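Local coordinates for lyase/mutase (Burkholderia cenocepacia, PDB 4LSB), which is a lyase/mutase of the phosphoenolpyruvate phosphomutase family, a TIM-barrel enzyme that holds a magnesium ion, at residues B[135-146]-B[180-190]; B[159-169]-B[190-198]. All blocks are in the same frame, centred on the assembly; numbering follows the deposited sequence.

Interaction 1 (B[135-146]-B[180-190]); sequences IYARDASVERIA and ARLVAYRDAGA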
loop_
_atom_site.group_PDB
_atom_site.type_symbol
_atom_site.label_atom_id
_atom_site.label_comp_id
_atom_site.label_asym_id
_atom_site.label_seq_id
_atom_site.Cartn_x
_atom_site.Cartn_y
_atom_site.Cartn_z
ATOM N N ILE B 135 -1.569 21.262 -22.987
ATOM C CA ILE B 135 -2.809 20.612 -23.430
ATOM C C ILE B 135 -2.713 20.466 -24.942
ATOM O O ILE B 135 -2.360 21.428 -25.620
ATOM C CB ILE B 135 -4.073 21.451 -23.107
ATOM C CG1 ILE B 135 -4.170 21.751 -21.621
ATOM C CG2 ILE B 135 -5.338 20.750 -23.591
ATOM C CD1 ILE B 135 -4.563 20.584 -20.718
ATOM N N TYR B 136 -3.013 19.277 -25.466
ATOM C CA TYR B 136 -3.015 19.062 -26.914
ATOM C C TYR B 136 -3.979 20.024 -27.605
ATOM O O TYR B 136 -5.040 20.328 -27.085
ATOM C CB TYR B 136 -3.412 17.617 -27.320
ATOM C CG TYR B 136 -2.436 16.547 -26.907
ATOM C CD1 TYR B 136 -1.258 16.294 -27.635
ATOM C CD2 TYR B 136 -2.684 15.783 -25.799
ATOM C CE1 TYR B 136 -0.369 15.321 -27.222
ATOM C CE2 TYR B 136 -1.809 14.813 -25.382
ATOM C CZ TYR B 136 -0.659 14.566 -26.089
ATOM O OH TYR B 136 0.187 13.607 -25.601
ATOM N N ALA B 137 -3.634 20.461 -28.818
ATOM C CA ALA B 137 -4.586 21.218 -29.645
ATOM C C ALA B 137 -5.892 20.430 -29.884
ATOM O O ALA B 137 -5.882 19.197 -29.994
ATOM C CB ALA B 137 -3.938 21.624 -30.962
ATOM N N ARG B 138 -7.002 21.150 -29.992
ATOM C CA ARG B 138 -8.335 20.551 -30.179
ATOM C C ARG B 138 -8.392 19.471 -31.253
ATOM O O ARG B 138 -8.993 18.411 -31.065
ATOM C CB ARG B 138 -9.362 21.646 -30.523
ATOM C CG ARG B 138 -10.827 21.222 -30.728
ATOM C CD ARG B 138 -11.667 21.274 -29.438
ATOM N NE ARG B 138 -12.219 22.607 -29.078
ATOM C CZ ARG B 138 -13.381 23.096 -29.525
ATOM N NH1 ARG B 138 -14.135 22.398 -30.377
ATOM N NH2 ARG B 138 -13.806 24.294 -29.139
ATOM N N ASP B 139 -7.817 19.761 -32.405
ATOM C CA ASP B 139 -7.818 18.792 -33.499
ATOM C C ASP B 139 -7.126 17.537 -33.137
ATOM O O ASP B 139 -7.640 16.430 -33.343
ATOM C CB ASP B 139 -7.031 19.347 -34.691
ATOM C CG ASP B 139 -7.863 20.191 -35.576
ATOM O OD1 ASP B 139 -9.108 20.202 -35.390
ATOM O OD2 ASP B 139 -7.263 20.825 -36.477
ATOM N N ALA B 140 -5.896 17.709 -32.684
ATOM C CA ALA B 140 -5.086 16.589 -32.314
ATOM C C ALA B 140 -5.736 15.815 -31.171
ATOM O O ALA B 140 -5.678 14.582 -31.167
ATOM C CB ALA B 140 -3.698 17.034 -31.928
ATOM N N SER B 141 -6.308 16.527 -30.198
ATOM C CA SER B 141 -6.990 15.868 -29.079
ATOM C C SER B 141 -8.139 14.964 -29.504
ATOM O O SER B 141 -8.263 13.844 -29.035
ATOM C CB SER B 141 -7.554 16.889 -28.104
ATOM O OG SER B 141 -6.513 17.514 -27.392
ATOM N N VAL B 142 -9.017 15.502 -30.324
ATOM C CA VAL B 142 -10.136 14.760 -30.890
ATOM C C VAL B 142 -9.662 13.592 -31.735
ATOM O O VAL B 142 -10.232 12.514 -31.649
ATOM C CB VAL B 142 -11.016 15.686 -31.756
ATOM C CG1 VAL B 142 -12.125 14.908 -32.414
ATOM C CG2 VAL B 142 -11.634 16.798 -30.911
ATOM N N GLU B 143 -8.643 13.781 -32.584
ATOM C CA GLU B 143 -8.135 12.637 -33.372
ATOM C C GLU B 143 -7.658 11.506 -32.472
ATOM O O GLU B 143 -7.881 10.291 -32.749
ATOM C CB GLU B 143 -6.956 13.054 -34.245
ATOM C CG GLU B 143 -7.208 13.004 -35.723
ATOM C CD GLU B 143 -5.900 13.153 -36.514
ATOM O OE1 GLU B 143 -5.726 12.402 -37.508
ATOM O OE2 GLU B 143 -5.048 13.994 -36.120
ATOM N N ARG B 144 -6.983 11.918 -31.398
ATOM C CA ARG B 144 -6.561 10.977 -30.350
ATOM C C ARG B 144 -7.742 10.193 -29.762
ATOM O O ARG B 144 -7.703 8.966 -29.679
ATOM C CB ARG B 144 -5.795 11.693 -29.233
ATOM C CG ARG B 144 -4.360 12.073 -29.600
ATOM C CD ARG B 144 -3.864 13.171 -28.680
ATOM N NE ARG B 144 -4.058 12.826 -27.268
ATOM C CZ ARG B 144 -3.246 12.045 -26.567
ATOM N NH1 ARG B 144 -2.139 11.505 -27.123
ATOM N NH2 ARG B 144 -3.503 11.824 -25.304
ATOM N N ILE B 145 -8.772 10.891 -29.303
ATOM C CA ILE B 145 -9.952 10.197 -28.730
ATOM C C ILE B 145 -10.649 9.329 -29.793
ATOM O O ILE B 145 -11.098 8.225 -29.523
ATOM C CB ILE B 145 -10.953 11.199 -28.112
ATOM C CG1 ILE B 145 -10.339 11.853 -26.883
ATOM C CG2 ILE B 145 -12.284 10.519 -27.757
ATOM C CD1 ILE B 145 -9.927 10.913 -25.769
ATOM N N ALA B 146 -10.689 9.804 -31.025
ATOM C CA ALA B 146 -11.284 9.024 -32.101
ATOM C C ALA B 146 -10.582 7.647 -32.307
ATOM O O ALA B 146 -11.218 6.616 -32.559
ATOM C CB ALA B 146 -11.251 9.820 -33.383
ATOM N N ALA B 180 -16.347 22.655 -24.428
ATOM C CA ALA B 180 -16.313 22.440 -25.870
ATOM C C ALA B 180 -15.498 21.210 -26.174
ATOM O O ALA B 180 -15.858 20.414 -27.010
ATOM C CB ALA B 180 -15.755 23.645 -26.592
ATOM N N ARG B 181 -14.363 21.061 -25.516
ATOM C CA ARG B 181 -13.531 19.838 -25.676
ATOM C C ARG B 181 -14.327 18.575 -25.324
ATOM O O ARG B 181 -14.339 17.565 -26.072
ATOM C CB ARG B 181 -12.301 19.957 -24.793
ATOM C CG ARG B 181 -11.242 20.913 -25.370
ATOM C CD ARG B 181 -10.045 21.052 -24.434
ATOM N NE ARG B 181 -9.007 21.855 -25.092
ATOM C CZ ARG B 181 -8.120 21.403 -25.975
ATOM N NH1 ARG B 181 -8.075 20.120 -26.312
ATOM N NH2 ARG B 181 -7.245 22.242 -26.511
ATOM N N LEU B 182 -15.017 18.617 -24.187
ATOM C CA LEU B 182 -15.741 17.432 -23.725
ATOM C C LEU B 182 -16.818 17.082 -24.691
ATOM O O LEU B 182 -17.054 15.922 -24.962
ATOM C CB LEU B 182 -16.356 17.574 -22.333
ATOM C CG LEU B 182 -15.381 17.716 -21.183
ATOM C CD1 LEU B 182 -16.162 17.857 -19.879
ATOM C CD2 LEU B 182 -14.451 16.526 -21.088
ATOM N N VAL B 183 -17.507 18.096 -25.193
ATOM C CA VAL B 183 -18.532 17.867 -26.209
ATOM C C VAL B 183 -17.908 17.267 -27.509
ATOM O O VAL B 183 -18.473 16.393 -28.153
ATOM C CB VAL B 183 -19.243 19.204 -26.535
ATOM C CG1 VAL B 183 -20.068 19.076 -27.809
ATOM C CG2 VAL B 183 -20.103 19.626 -25.364
ATOM N N ALA B 184 -16.725 17.725 -27.845
ATOM C CA ALA B 184 -16.064 17.235 -29.054
ATOM C C ALA B 184 -15.606 15.771 -28.874
ATOM O O ALA B 184 -15.670 14.970 -29.814
ATOM C CB ALA B 184 -14.897 18.111 -29.409
ATOM N N TYR B 185 -15.139 15.462 -27.679
ATOM C CA TYR B 185 -14.770 14.102 -27.317
ATOM C C TYR B 185 -16.006 13.173 -27.311
ATOM O O TYR B 185 -15.927 12.055 -27.793
ATOM C CB TYR B 185 -14.046 14.085 -25.957
ATOM C CG TYR B 185 -12.817 14.987 -25.814
ATOM C CD1 TYR B 185 -12.152 15.516 -26.944
ATOM C CD2 TYR B 185 -12.297 15.306 -24.561
ATOM C CE1 TYR B 185 -11.022 16.338 -26.819
ATOM C CE2 TYR B 185 -11.170 16.096 -24.432
ATOM C CZ TYR B 185 -10.524 16.613 -25.576
ATOM O OH TYR B 185 -9.433 17.446 -25.457
ATOM N N ARG B 186 -17.133 13.650 -26.794
ATOM C CA ARG B 186 -18.394 12.916 -26.819
ATOM C C ARG B 186 -18.769 12.661 -28.289
ATOM O O ARG B 186 -19.148 11.554 -28.668
ATOM C CB ARG B 186 -19.497 13.721 -26.122
ATOM C CG ARG B 186 -20.837 13.028 -26.058
ATOM C CD ARG B 186 -21.949 14.034 -25.974
ATOM N NE ARG B 186 -22.179 14.734 -27.247
ATOM C CZ ARG B 186 -22.688 15.957 -27.345
ATOM N NH1 ARG B 186 -23.003 16.636 -26.262
ATOM N NH2 ARG B 186 -22.898 16.510 -28.539
ATOM N N ASP B 187 -18.644 13.694 -29.129
ATOM C CA ASP B 187 -19.038 13.521 -30.521
ATOM C C ASP B 187 -18.105 12.576 -31.263
ATOM O O ASP B 187 -18.527 11.889 -32.176
ATOM C CB ASP B 187 -19.119 14.858 -31.241
ATOM C CG ASP B 187 -20.280 15.676 -30.776
ATOM O OD1 ASP B 187 -21.153 15.142 -30.057
ATOM O OD2 ASP B 187 -20.289 16.887 -31.107
ATOM N N ALA B 188 -16.856 12.510 -30.827
ATOM C CA ALA B 188 -15.956 11.509 -31.350
ATOM C C ALA B 188 -16.223 10.060 -30.889
ATOM O O ALA B 188 -15.620 9.156 -31.442
ATOM C CB ALA B 188 -14.527 11.910 -31.083
ATOM N N GLY B 189 -17.078 9.858 -29.875
ATOM C CA GLY B 189 -17.535 8.522 -29.427
ATOM C C GLY B 189 -17.199 8.185 -27.964
ATOM O O GLY B 189 -17.404 7.068 -27.493
ATOM N N ALA B 190 -16.584 9.121 -27.247
ATOM C CA ALA B 190 -16.295 8.876 -25.803
ATOM C C ALA B 190 -17.573 8.546 -25.013
ATOM O O ALA B 190 -18.634 9.112 -25.245
ATOM C CB ALA B 190 -15.544 10.053 -25.203
#
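Arg181 reaches across to the turn that leads into helix 138-153 and is gripped there. The chain, extended from CG to NE, carries the guanidinium to the carbonyl of Tyr136. Arg181 NH2 donates to Tyr136 O at 3.0 Å, in the carbonyl plane but bent, with 132° at the hydrogen. NH1 adds weak bonds to the same oxygen and to Ser141 OG. Arg181 NH1 also donates to Tyr185 OH at 3.1 Å, and this bond lies in the guanidinium plane. Ile135 CG2 sits over the centre of one guanidinium face, 3.7 Å from Arg181 CZ. Asp177 forms a salt bridge with NE, and Tyr185 OH is also hydrogen-bonded to the carboxylate of Asp126.

On the buried side the packing is apolar and close: Ile145 CG1 lies over one face of the Tyr185 ring, 4.1 Å from Tyr185 CD1. One step outward, Val142 forks over small residues: CG2 is 3.8 Å from Ala184 CB, and CG1 is turned to Ala188. The two helix segments run at 35° with axes 9.2 Å apart.

The outer side is looser. Exposed Arg138 bends at chi2 and chi3 and lays a guanidinium face over Ala180 CB, 3.3 Å from Arg138 NH2. Its plane is 70° from that of Arg181. The carboxylate of Asp177 probably offsets the charge of Arg181, whose bonds tie helix 175-187 to the turn that opens helix 138-153.

Interaction 2 (B[159-169]-B[190-198]); sequences FTLTARCENYL and ADVLYAPGI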
loop_
_atom_site.group_PDB
_atom_site.type_symbol
_atom_site.label_atom_id
_atom_site.label_comp_id
_atom_site.label_asym_id
_atom_site.label_seq_id
_atom_site.Cartn_x
_atom_site.Cartn_y
_atom_site.Cartn_z
ATOM N N PHE B 159 -16.471 -1.468 -24.102
ATOM C CA PHE B 159 -15.383 -0.834 -23.342
ATOM C C PHE B 159 -15.811 0.599 -23.084
ATOM O O PHE B 159 -16.197 1.316 -24.031
ATOM C CB PHE B 159 -14.071 -0.898 -24.111
ATOM C CG PHE B 159 -12.880 -0.293 -23.378
ATOM C CD1 PHE B 159 -12.652 1.074 -23.386
ATOM C CD2 PHE B 159 -11.982 -1.111 -22.719
ATOM C CE1 PHE B 159 -11.571 1.598 -22.734
ATOM C CE2 PHE B 159 -10.917 -0.590 -22.056
ATOM C CZ PHE B 159 -10.707 0.780 -22.061
ATOM N N THR B 160 -15.838 0.988 -21.815
ATOM C CA THR B 160 -16.315 2.314 -21.431
ATOM C C THR B 160 -15.159 3.288 -21.403
ATOM O O THR B 160 -14.318 3.246 -20.484
ATOM C CB THR B 160 -17.009 2.315 -20.071
ATOM O OG1 THR B 160 -18.155 1.478 -20.157
ATOM C CG2 THR B 160 -17.421 3.731 -19.686
ATOM N N LEU B 161 -15.080 4.099 -22.478
ATOM C CA LEU B 161 -14.032 5.087 -22.654
ATOM C C LEU B 161 -14.366 6.423 -21.994
ATOM O O LEU B 161 -15.347 7.061 -22.330
ATOM C CB LEU B 161 -13.642 5.335 -24.113
ATOM C CG LEU B 161 -12.521 6.376 -24.312
ATOM C CD1 LEU B 161 -11.144 5.869 -23.940
ATOM C CD2 LEU B 161 -12.468 6.887 -25.751
ATOM N N THR B 162 -13.506 6.817 -21.057
ATOM C CA THR B 162 -13.597 8.141 -20.434
ATOM C C THR B 162 -12.591 9.067 -21.125
ATOM O O THR B 162 -11.402 8.778 -21.159
ATOM C CB THR B 162 -13.331 8.075 -18.923
ATOM O OG1 THR B 162 -14.260 7.213 -18.284
ATOM C CG2 THR B 162 -13.466 9.452 -18.299
ATOM N N ALA B 163 -13.078 10.183 -21.679
ATOM C CA ALA B 163 -12.237 11.185 -22.255
ATOM C C ALA B 163 -12.072 12.306 -21.224
ATOM O O ALA B 163 -13.074 12.805 -20.676
ATOM C CB ALA B 163 -12.868 11.734 -23.533
ATOM N N ARG B 164 -10.815 12.593 -20.892
ATOM C CA ARG B 164 -10.445 13.649 -19.936
ATOM C C ARG B 164 -9.944 14.937 -20.591
ATOM O O ARG B 164 -9.120 14.941 -21.522
ATOM C CB ARG B 164 -9.371 13.135 -18.969
ATOM C CG ARG B 164 -9.929 12.304 -17.819
ATOM C CD ARG B 164 -8.895 11.661 -16.915
ATOM N NE ARG B 164 -8.026 12.647 -16.288
ATOM C CZ ARG B 164 -7.270 12.411 -15.237
ATOM N NH1 ARG B 164 -7.270 11.239 -14.626
ATOM N NH2 ARG B 164 -6.505 13.369 -14.781
ATOM N N CYS B 165 -10.438 16.043 -20.078
ATOM C CA CYS B 165 -9.915 17.368 -20.418
ATOM C C CYS B 165 -9.233 17.949 -19.179
ATOM O O CYS B 165 -9.861 18.118 -18.108
ATOM C CB CYS B 165 -10.996 18.302 -20.936
ATOM S SG CYS B 165 -10.340 19.973 -21.153
ATOM N N GLU B 166 -7.944 18.238 -19.321
ATOM C CA GLU B 166 -7.117 18.528 -18.174
ATOM C C GLU B 166 -6.911 20.023 -17.919
ATOM O O GLU B 166 -6.098 20.393 -17.088
ATOM C CB GLU B 166 -5.770 17.829 -18.323
ATOM C CG GLU B 166 -5.887 16.346 -18.510
ATOM C CD GLU B 166 -6.448 15.638 -17.289
ATOM O OE1 GLU B 166 -5.744 15.605 -16.256
ATOM O OE2 GLU B 166 -7.578 15.101 -17.350
ATOM N N ASN B 167 -7.653 20.842 -18.644
ATOM C CA ASN B 167 -7.543 22.298 -18.590
ATOM C C ASN B 167 -7.368 22.872 -17.207
ATOM O O ASN B 167 -6.434 23.667 -16.973
ATOM C CB ASN B 167 -8.758 22.936 -19.216
ATOM C CG ASN B 167 -8.607 23.165 -20.702
ATOM O OD1 ASN B 167 -7.526 23.022 -21.263
ATOM N ND2 ASN B 167 -9.693 23.524 -21.342
ATOM N N TYR B 168 -8.249 22.469 -16.291
ATOM C CA TYR B 168 -8.278 23.056 -14.956
ATOM C C TYR B 168 -7.103 22.637 -14.101
ATOM O O TYR B 168 -6.868 23.260 -13.065
ATOM C CB TYR B 168 -9.595 22.719 -14.219
ATOM C CG TYR B 168 -10.763 23.619 -14.577
ATOM C CD1 TYR B 168 -11.285 23.666 -15.878
ATOM C CD2 TYR B 168 -11.365 24.417 -13.606
ATOM C CE1 TYR B 168 -12.356 24.479 -16.195
ATOM C CE2 TYR B 168 -12.438 25.235 -13.907
ATOM C CZ TYR B 168 -12.935 25.274 -15.180
ATOM O OH TYR B 168 -13.982 26.086 -15.442
ATOM N N LEU B 169 -6.392 21.575 -14.486
ATOM C CA LEU B 169 -5.176 21.197 -13.768
ATOM C C LEU B 169 -3.910 21.916 -14.296
ATOM O O LEU B 169 -2.837 21.781 -13.690
ATOM C CB LEU B 169 -4.954 19.690 -13.766
ATOM C CG LEU B 169 -6.115 18.785 -13.308
ATOM C CD1 LEU B 169 -5.647 17.337 -13.361
ATOM C CD2 LEU B 169 -6.626 19.108 -11.910
ATOM N N ALA B 190 -16.584 9.121 -27.247
ATOM C CA ALA B 190 -16.295 8.876 -25.803
ATOM C C ALA B 190 -17.573 8.546 -25.013
ATOM O O ALA B 190 -18.634 9.112 -25.245
ATOM C CB ALA B 190 -15.544 10.053 -25.203
ATOM N N ASP B 191 -17.497 7.600 -24.083
ATOM C CA ASP B 191 -18.703 7.176 -23.363
ATOM C C ASP B 191 -18.947 7.979 -22.116
ATOM O O ASP B 191 -20.078 8.146 -21.690
ATOM C CB ASP B 191 -18.541 5.713 -22.974
ATOM C CG ASP B 191 -18.297 4.835 -24.176
ATOM O OD1 ASP B 191 -19.255 4.645 -24.955
ATOM O OD2 ASP B 191 -17.167 4.340 -24.355
ATOM N N VAL B 192 -17.870 8.470 -21.507
ATOM C CA VAL B 192 -17.946 9.188 -20.237
ATOM C C VAL B 192 -17.007 10.355 -20.357
ATOM O O VAL B 192 -15.969 10.244 -21.015
ATOM C CB VAL B 192 -17.529 8.323 -19.041
ATOM C CG1 VAL B 192 -17.651 9.121 -17.746
ATOM C CG2 VAL B 192 -18.336 7.045 -18.978
ATOM N N LEU B 193 -17.425 11.510 -19.858
ATOM C CA LEU B 193 -16.626 12.729 -20.003
ATOM C C LEU B 193 -16.179 13.219 -18.612
ATOM O O LEU B 193 -16.909 13.155 -17.660
ATOM C CB LEU B 193 -17.406 13.856 -20.709
ATOM C CG LEU B 193 -17.739 13.662 -22.186
ATOM C CD1 LEU B 193 -16.505 13.337 -23.026
ATOM C CD2 LEU B 193 -18.812 12.593 -22.305
ATOM N N TYR B 194 -14.968 13.734 -18.519
ATOM C CA TYR B 194 -14.401 14.053 -17.196
ATOM C C TYR B 194 -13.424 15.241 -17.300
ATOM O O TYR B 194 -12.453 15.165 -18.052
ATOM C CB TYR B 194 -13.720 12.808 -16.656
ATOM C CG TYR B 194 -12.848 12.853 -15.368
ATOM C CD1 TYR B 194 -12.962 13.830 -14.390
ATOM C CD2 TYR B 194 -11.962 11.821 -15.127
ATOM C CE1 TYR B 194 -12.168 13.800 -13.244
ATOM C CE2 TYR B 194 -11.179 11.790 -14.005
ATOM C CZ TYR B 194 -11.289 12.787 -13.066
ATOM O OH TYR B 194 -10.476 12.673 -11.955
ATOM N N ALA B 195 -13.712 16.309 -16.540
ATOM C CA ALA B 195 -12.795 17.472 -16.405
ATOM C C ALA B 195 -12.301 17.635 -14.957
ATOM O O ALA B 195 -12.958 18.269 -14.165
ATOM C CB ALA B 195 -13.509 18.729 -16.842
ATOM N N PRO B 196 -11.153 17.052 -14.612
ATOM C CA PRO B 196 -10.721 17.146 -13.233
ATOM C C PRO B 196 -10.373 18.592 -12.875
ATOM O O PRO B 196 -9.908 19.353 -13.726
ATOM C CB PRO B 196 -9.514 16.218 -13.166
ATOM C CG PRO B 196 -9.069 16.059 -14.569
ATOM C CD PRO B 196 -10.236 16.237 -15.426
ATOM N N GLY B 197 -10.664 18.981 -11.641
ATOM C CA GLY B 197 -10.472 20.404 -11.271
ATOM C C GLY B 197 -11.684 21.299 -11.260
ATOM O O GLY B 197 -11.676 22.307 -10.568
ATOM N N ILE B 198 -12.729 20.980 -12.021
ATOM C CA ILE B 198 -14.016 21.657 -11.871
ATOM C C ILE B 198 -14.755 21.161 -10.604
ATOM O O ILE B 198 -15.158 19.993 -10.495
ATOM C CB ILE B 198 -14.918 21.493 -13.095
ATOM C CG1 ILE B 198 -14.164 21.845 -14.364
ATOM C CG2 ILE B 198 -16.143 22.387 -12.965
ATOM C CD1 ILE B 198 -15.068 22.033 -15.556
HETATM O O HOH W 1 -10.021 20.138 -16.330
#
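The Tyr168 ring carries Ile198 on one face. Ile198 CG1 stands 3.5 Å from the ring centroid, only 5° off the normal, a CH-pi contact. The Tyr194 ring has Pro196 CD over one face, offset toward the rim, and Thr162 CG2 at its edge. Arg164 lies alongside this ring, pointing the same way, with Arg164 CG 3.4 Å from Tyr194 CD2. Tyr194 OH lies over one guanidinium face, and Glu166 OE2 is at the edge. Glu166 is held side-on by NE and NH2 of Arg164, with a salt bridge of 2.7 Å from Arg164 NE to Glu166 OE2. A bend at chi2 of Glu166 (-66°) helps turn the carboxylate toward Arg164 and sets OE2 against Pro196 CG.

The two strands pair in parallel. Ala163 N donates to Val192 O, and Tyr194 N to Ala163 O. Cys165 N continues the ladder to Tyr194 O at 3.0 Å. At the start, Leu161 O accepts from both Asp191 N and Val192 N. Leu161 N gives a straight bond (164°) to Asp191 OD2, 2.8 Å away, on its anti lone pair. Arg153 forms a salt bridge with the same oxygen. At the far end a water joins Cys165 O, Tyr168 N and Pro196 O.

Strands 160-164 and 192-194 are neighbours in the parallel barrel sheet. Strand 121-125 bonds to the other edge of 160-164. Ala163 faces Ile145 and Tyr185 of the outer helices, while Ile198 packs on helix 201-211.

How the interactions relate
Interactions 1 and 2 have centres 10 Å apart and lie in adjoining layers of one barrel. Interaction 1 joins two outer helices, 138-153 and 175-187. Interaction 2 joins the two inner strands, 160-164 and 192-194. The order along the chain is helix, strand, helix, strand, so the segments alternate. Helix 175-187 is the crossover of the beta-alpha-beta unit that links the two strands. Ala190 belongs to both contacts. The layers also meet where Tyr185 CB packs on Ala163 CB at 3.6 Å and Arg181 CD on Cys165 SG at 3.5 Å. Helix and strand pairs thus form one barrel sector. The side chain of Arg164 is about 6 Å from the magnesium ion, whose site includes Ser58 and Glu97.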